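Local coordinates for protein precorrin-2 dehydrogenase (Bacillus megaterium, PDB 3DFZ) that catalyses the NAD-dependent dehydrogenation of precorrin-2 to sirohydrochlorin, a precursor of both siroheme and adenosylcobalamin, and works as a homodimer, at residues 69-73 / 74-78; 45-48 / 49-52; 213-216 / 217-220. One frame throughout, in Å; residues are numbered along the deposited sequence. Where two conformers were deposited one is given.

Interaction 1: residues 69-73 / 74-78; sequences NEWEA and KGQLR
The indole of Trp71 is met obliquely by the carboxamide of Gln76 at CD1 of its pyrrole ring and by a methyl of Leu77 on the CE3 side. Gln76 OE1 lies 3.3 Å from Trp71 CD1, with the amide and ring planes 77° apart, while Leu77 CD2 packs against Trp71 CB at 4.0 Å. Farther out, the indole rests on Thr44, Ile47 and Lys48 of helix 41-50, a broad surface suited to a large flat side chain. The other Leu77 branch, CD1, crosses Glu72 CB at 3.8 Å; the carboxylate of Glu72 is taken up by a salt bridge with Arg81.

Beneath these side chains the helix ends in a Schellman motif. Gln76 N reaches back to Trp71 O (3.0 Å, 147° at the hydrogen), and Gly75 N binds Glu72 O at 2.9 Å. Gly75 has positive phi (68°), a conformation easiest without a side chain. A water bridges Glu72 O and Leu77 O. The extended Lys74 chain slants across Glu70, its CE 3.1 Å from Glu70 OE2, and ends in a long salt bridge, OE2 to NZ 3.5 Å. Apolar branches thus anchor the turn, backbone N-H groups and one water serve the carbonyls of Trp71, Glu72 and Leu77, and the Glu70-Lys74 pair stays at the surface.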
# COMPACT_ATOMS: atom_id res chain seq x y z
N ASN B 69 -7.54 13.87 -22.59
CA ASN B 69 -7.25 14.90 -23.60
C ASN B 69 -6.75 16.20 -23.02
O ASN B 69 -5.77 16.75 -23.51
CB ASN B 69 -8.48 15.14 -24.48
CG ASN B 69 -8.50 14.24 -25.68
OD1 ASN B 69 -7.70 14.40 -26.58
ND2 ASN B 69 -9.41 13.26 -25.69
N GLU B 70 -7.42 16.69 -21.98
CA GLU B 70 -7.02 17.93 -21.30
C GLU B 70 -5.64 17.80 -20.63
O GLU B 70 -4.84 18.74 -20.68
CB GLU B 70 -8.09 18.36 -20.30
CG GLU B 70 -7.81 19.66 -19.50
CD GLU B 70 -7.55 20.93 -20.35
OE1 GLU B 70 -7.62 20.91 -21.60
OE2 GLU B 70 -7.26 21.98 -19.72
N TRP B 71 -5.39 16.64 -20.01
CA TRP B 71 -4.09 16.32 -19.43
C TRP B 71 -2.98 16.21 -20.49
O TRP B 71 -1.87 16.67 -20.28
CB TRP B 71 -4.16 15.03 -18.61
CG TRP B 71 -5.01 15.13 -17.36
CD1 TRP B 71 -5.14 16.21 -16.54
CD2 TRP B 71 -5.81 14.09 -16.79
NE1 TRP B 71 -5.97 15.91 -15.49
CE2 TRP B 71 -6.40 14.62 -15.62
CE3 TRP B 71 -6.08 12.75 -17.14
CZ2 TRP B 71 -7.27 13.86 -14.79
CZ3 TRP B 71 -6.94 12.00 -16.31
CH2 TRP B 71 -7.52 12.56 -15.16
N GLU B 72 -3.30 15.59 -21.62
CA GLU B 72 -2.41 15.55 -22.77
C GLU B 72 -2.09 16.97 -23.27
O GLU B 72 -0.92 17.32 -23.46
CB GLU B 72 -3.04 14.72 -23.90
CG GLU B 72 -2.04 14.25 -24.95
CD GLU B 72 -2.63 14.23 -26.37
OE1 GLU B 72 -3.73 14.81 -26.60
OE2 GLU B 72 -1.94 13.64 -27.24
N ALA B 73 -3.14 17.79 -23.43
CA ALA B 73 -3.01 19.16 -23.88
C ALA B 73 -2.29 20.04 -22.87
O ALA B 73 -1.72 21.07 -23.22
CB ALA B 73 -4.37 19.75 -24.23
N LYS B 74 -2.33 19.63 -21.60
CA LYS B 74 -1.61 20.34 -20.54
C LYS B 74 -0.16 19.83 -20.41
O LYS B 74 0.63 20.39 -19.63
CB LYS B 74 -2.37 20.23 -19.21
CG LYS B 74 -3.57 21.15 -19.11
CD LYS B 74 -4.39 20.83 -17.88
CE LYS B 74 -5.18 22.05 -17.42
NZ LYS B 74 -6.19 21.69 -16.37
N GLY B 75 0.16 18.79 -21.18
CA GLY B 75 1.52 18.21 -21.24
C GLY B 75 1.89 17.54 -19.93
O GLY B 75 2.91 17.86 -19.32
N GLN B 76 1.04 16.61 -19.50
CA GLN B 76 1.25 15.85 -18.26
C GLN B 76 1.39 14.37 -18.57
O GLN B 76 1.88 13.60 -17.77
CB GLN B 76 0.09 16.07 -17.31
CG GLN B 76 0.02 17.49 -16.80
CD GLN B 76 -1.28 17.80 -16.14
OE1 GLN B 76 -2.32 17.91 -16.80
NE2 GLN B 76 -1.25 17.95 -14.83
N LEU B 77 0.92 14.00 -19.76
CA LEU B 77 1.04 12.63 -20.22
C LEU B 77 1.13 12.62 -21.74
O LEU B 77 0.89 13.66 -22.36
CB LEU B 77 -0.13 11.77 -19.73
CG LEU B 77 -1.57 12.23 -19.90
CD1 LEU B 77 -2.05 12.05 -21.38
CD2 LEU B 77 -2.45 11.47 -18.88
N ARG B 78 1.52 11.48 -22.30
CA ARG B 78 1.44 11.21 -23.74
C ARG B 78 0.34 10.17 -24.10
O ARG B 78 0.14 9.18 -23.39
CB ARG B 78 2.81 10.75 -24.28
CG ARG B 78 2.75 10.09 -25.66
CD ARG B 78 4.10 9.97 -26.33
NE ARG B 78 4.89 8.85 -25.85
CZ ARG B 78 4.81 7.61 -26.33
NH1 ARG B 78 3.95 7.31 -27.29
NH2 ARG B 78 5.60 6.65 -25.83
O HOH W 1 1.43 15.91 -23.99

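Interaction 2: residues 45-48 / 49-52; sequences RRIK and GFLQ
Phe50 folds back over the last turn of its own helix, laying its ring across the backbone of Arg46 and Ile47. From CB, the first torsion (chi1 48°) sets CG between the backbone N and the carbonyl carbon, directing the ring back along the chain. CG stands about equally far from the carbonyl oxygens of Arg46 and Ile47. Beyond it the two edges part: CD1 stays near Ile47 O, whereas CD2 and CE2 pass over Arg46 O, with CE2 at 3.3 Å. CE1 and CZ, at the far end, each lie 3.8 Å from Ile47 CA. That CA makes a CH-pi contact over one ring face, 4.0 Å from the centroid and 22° off its normal.

Phe50 N binds Ile47 O at 2.9 Å, a three-residue step in the loosening helix end; Gly49 N makes a similar but weak bond to Arg46 O. Alongside, Ile47 CG2 meets Leu51 CD1 at 4.1 Å, branched side chains well fitted to the apolar side facing Trp71. The ring also packs on Val34, Val36 and Val96 of the sheet and meets Tyr23 of the second subunit edge-to-face. Across the contact, then, side chains meet through apolar and CH-pi contacts, while short backbone bonds hold the fraying helix end.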
# COMPACT_ATOMS: atom_id res chain seq x y z
N ARG B 45 -9.69 7.54 -13.86
CA ARG B 45 -9.66 7.51 -12.40
C ARG B 45 -8.27 7.07 -11.92
O ARG B 45 -7.69 7.72 -11.03
CB ARG B 45 -10.79 6.62 -11.86
CG ARG B 45 -10.59 6.00 -10.48
CD ARG B 45 -11.91 5.81 -9.68
NE ARG B 45 -13.12 5.65 -10.50
CZ ARG B 45 -13.62 4.49 -10.93
NH1 ARG B 45 -13.02 3.33 -10.63
NH2 ARG B 45 -14.72 4.48 -11.67
N ARG B 46 -7.72 6.01 -12.53
CA ARG B 46 -6.38 5.53 -12.19
C ARG B 46 -5.27 6.59 -12.39
O ARG B 46 -4.46 6.79 -11.50
CB ARG B 46 -6.04 4.25 -12.96
CG ARG B 46 -6.81 3.00 -12.54
CD ARG B 46 -6.41 2.52 -11.12
NE ARG B 46 -7.01 1.23 -10.74
CZ ARG B 46 -8.24 1.07 -10.25
NH1 ARG B 46 -9.03 2.12 -10.08
NH2 ARG B 46 -8.67 -0.14 -9.93
N ILE B 47 -5.27 7.26 -13.55
CA ILE B 47 -4.29 8.30 -13.92
C ILE B 47 -4.31 9.48 -12.94
O ILE B 47 -3.26 9.94 -12.50
CB ILE B 47 -4.52 8.83 -15.38
CG1 ILE B 47 -4.16 7.76 -16.41
CG2 ILE B 47 -3.72 10.11 -15.64
CD1 ILE B 47 -4.98 7.84 -17.70
N LYS B 48 -5.50 9.96 -12.60
CA LYS B 48 -5.67 10.96 -11.55
C LYS B 48 -4.78 10.68 -10.35
O LYS B 48 -4.14 11.59 -9.84
CB LYS B 48 -7.13 11.03 -11.09
CG LYS B 48 -7.84 12.29 -11.54
CD LYS B 48 -9.32 11.99 -11.87
CE LYS B 48 -10.09 13.26 -12.28
NZ LYS B 48 -11.39 12.93 -12.98
N GLY B 49 -4.74 9.42 -9.92
CA GLY B 49 -3.95 8.97 -8.77
C GLY B 49 -2.47 9.23 -8.85
O GLY B 49 -1.83 9.49 -7.83
N PHE B 50 -1.90 9.17 -10.05
CA PHE B 50 -0.44 9.35 -10.19
C PHE B 50 0.02 10.49 -11.13
O PHE B 50 1.18 10.57 -11.55
CB PHE B 50 0.27 8.01 -10.50
CG PHE B 50 -0.37 7.19 -11.60
CD1 PHE B 50 -0.21 7.56 -12.95
CD2 PHE B 50 -1.11 6.05 -11.30
CE1 PHE B 50 -0.80 6.80 -13.97
CE2 PHE B 50 -1.70 5.27 -12.31
CZ PHE B 50 -1.54 5.66 -13.65
N LEU B 51 -0.91 11.40 -11.42
CA LEU B 51 -0.66 12.51 -12.34
C LEU B 51 0.34 13.56 -11.79
O LEU B 51 1.08 14.19 -12.57
CB LEU B 51 -2.00 13.17 -12.68
CG LEU B 51 -2.14 14.24 -13.74
CD1 LEU B 51 -1.78 13.73 -15.10
CD2 LEU B 51 -3.58 14.72 -13.70
N GLN B 52 0.36 13.73 -10.47
CA GLN B 52 1.29 14.64 -9.82
C GLN B 52 2.53 13.92 -9.27
O GLN B 52 3.19 14.42 -8.36
CB GLN B 52 0.59 15.37 -8.68
CG GLN B 52 -0.53 16.28 -9.11
CD GLN B 52 -1.72 16.19 -8.18
OE1 GLN B 52 -1.72 15.41 -7.22
NE2 GLN B 52 -2.75 16.99 -8.45

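Interaction 3: residues 213-216 / 217-220; sequences REFL and QQIE
Arg213, Glu214 and Phe215 present their carbonyl oxygens to the amides of Gln217, Gln218 and Ile219, three successive i to i+4 bonds that close the last turns of helix 209-218. The bond from Gln217 N to Arg213 O is 3.0 Å long and nearly straight, 165° at the hydrogen. That from Ile219 N to Phe215 O has the same length and is almost as straight. Between them, Gln218 N binds Glu214 O at 3.1 Å, with a more bent angle of 140°. One residue on, the pattern shortens: Glu220 N takes Gln217 O, a three-residue step that marks the unwinding end.

Glu220 CG comes 3.2 Å from Leu216 O, with Ile219 CG1 also close. Methylene groups of Gln217 and Gln218 likewise lie against the carbonyls one turn back, so these long polar chains shelter the backbone with their aliphatic parts. The Gln217 amide lies back along the preceding turn and that of Gln218 beside the Phe215 ring, its OE1 4.0 Å from CD1.

Phe215 and Ile219 form the apolar side. Ile219 CG2, held beside the backbone N while CG1 takes the more hindered place (chi1 62°), sits over one face of the Phe215 ring in a CH-pi contact, its nearest ring atom CZ at 3.6 Å. The beta-branched isoleucine offers CD1 as well, toward CE2. Both side chains reach Leu196 of helix 190-199; Cys179 and Leu182 of helix 168-184 complete the surroundings, touching Phe215 and Ile219 respectively. Hydrophobic residues four apart on one side, with Arg213, Glu214 and Gln217 at exposed positions, make this an amphipathic helix end, packed against its neighbours in the all-helical C-terminal region of SirC.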
# COMPACT_ATOMS: atom_id res chain seq x y z
N ARG B 213 -2.19 26.51 19.93
CA ARG B 213 -1.55 27.82 19.86
C ARG B 213 -0.54 28.11 20.94
O ARG B 213 0.52 28.65 20.65
CB ARG B 213 -2.59 28.92 19.82
CG ARG B 213 -3.42 28.88 18.56
CD ARG B 213 -4.73 29.60 18.74
NE ARG B 213 -5.54 29.49 17.52
CZ ARG B 213 -6.54 30.31 17.22
NH1 ARG B 213 -6.90 31.29 18.05
NH2 ARG B 213 -7.19 30.13 16.09
N GLU B 214 -0.86 27.75 22.18
CA GLU B 214 0.08 27.89 23.30
C GLU B 214 1.33 27.00 23.16
O GLU B 214 2.37 27.35 23.70
CB GLU B 214 -0.61 27.59 24.64
CG GLU B 214 -1.74 28.54 24.96
CD GLU B 214 -2.33 28.38 26.35
OE1 GLU B 214 -2.19 27.29 27.00
OE2 GLU B 214 -2.93 29.37 26.79
N PHE B 215 1.19 25.85 22.50
CA PHE B 215 2.33 24.98 22.24
C PHE B 215 3.24 25.56 21.15
O PHE B 215 4.47 25.50 21.28
CB PHE B 215 1.90 23.57 21.82
CG PHE B 215 3.06 22.65 21.60
CD1 PHE B 215 3.72 22.06 22.69
CD2 PHE B 215 3.54 22.39 20.31
CE1 PHE B 215 4.82 21.21 22.48
CE2 PHE B 215 4.62 21.56 20.10
CZ PHE B 215 5.27 20.97 21.19
N LEU B 216 2.63 26.12 20.10
CA LEU B 216 3.36 26.83 19.05
C LEU B 216 4.19 27.96 19.65
O LEU B 216 5.37 28.09 19.33
CB LEU B 216 2.43 27.40 17.96
CG LEU B 216 1.75 26.36 17.09
CD1 LEU B 216 0.56 26.96 16.34
CD2 LEU B 216 2.76 25.68 16.13
N GLN B 217 3.56 28.76 20.53
CA GLN B 217 4.24 29.85 21.23
C GLN B 217 5.40 29.32 22.08
O GLN B 217 6.45 29.94 22.17
CB GLN B 217 3.27 30.60 22.16
CG GLN B 217 2.10 31.33 21.49
CD GLN B 217 1.27 32.16 22.49
OE1 GLN B 217 1.74 33.20 22.98
NE2 GLN B 217 0.06 31.68 22.80
N GLN B 218 5.18 28.17 22.73
CA GLN B 218 6.16 27.56 23.61
C GLN B 218 7.45 27.15 22.88
O GLN B 218 8.55 27.44 23.35
CB GLN B 218 5.55 26.36 24.32
CG GLN B 218 6.56 25.41 24.94
CD GLN B 218 5.91 24.24 25.60
OE1 GLN B 218 4.70 24.26 25.86
NE2 GLN B 218 6.71 23.20 25.92
N ILE B 219 7.30 26.48 21.74
CA ILE B 219 8.45 26.03 20.95
C ILE B 219 9.13 27.17 20.19
O ILE B 219 10.05 26.95 19.42
CB ILE B 219 8.11 24.82 20.02
CG1 ILE B 219 7.02 25.18 18.99
CG2 ILE B 219 7.75 23.61 20.87
CD1 ILE B 219 6.68 24.05 18.00
N GLU B 220 8.69 28.40 20.45
CA GLU B 220 9.32 29.59 19.87
C GLU B 220 10.56 29.98 20.65
O GLU B 220 11.60 30.27 20.06
CB GLU B 220 8.33 30.75 19.78
CG GLU B 220 7.29 30.59 18.66
CD GLU B 220 7.83 31.02 17.29
OE1 GLU B 220 8.36 32.17 17.18
OE2 GLU B 220 7.72 30.21 16.34

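Overall arrangement
Interactions 1 and 2 belong to the Rossmann-type NAD-binding part and to successive beta-alpha-beta units, 33-37/41-50/56-60 and 56-60/66-73/77-80, which share strand 56-60. They touch directly: Trp71 and Gln76 lie on Leu51, and Leu77 on Ile47. Interaction 3 stands apart among C-terminal helices, its centre about 38 Å from that of interaction 2 and 45 Å from that of interaction 1. All three lie at helix ends, yet differ in chemistry. Interaction 1, at the surface, adds a salt bridge, glycine turn and water; interactions 2 and 3, partly buried, set an aromatic face against the backbone CA-H of Ile47 and the CG2 methyl of Ile219 respectively, the former also reaching the dimer partner.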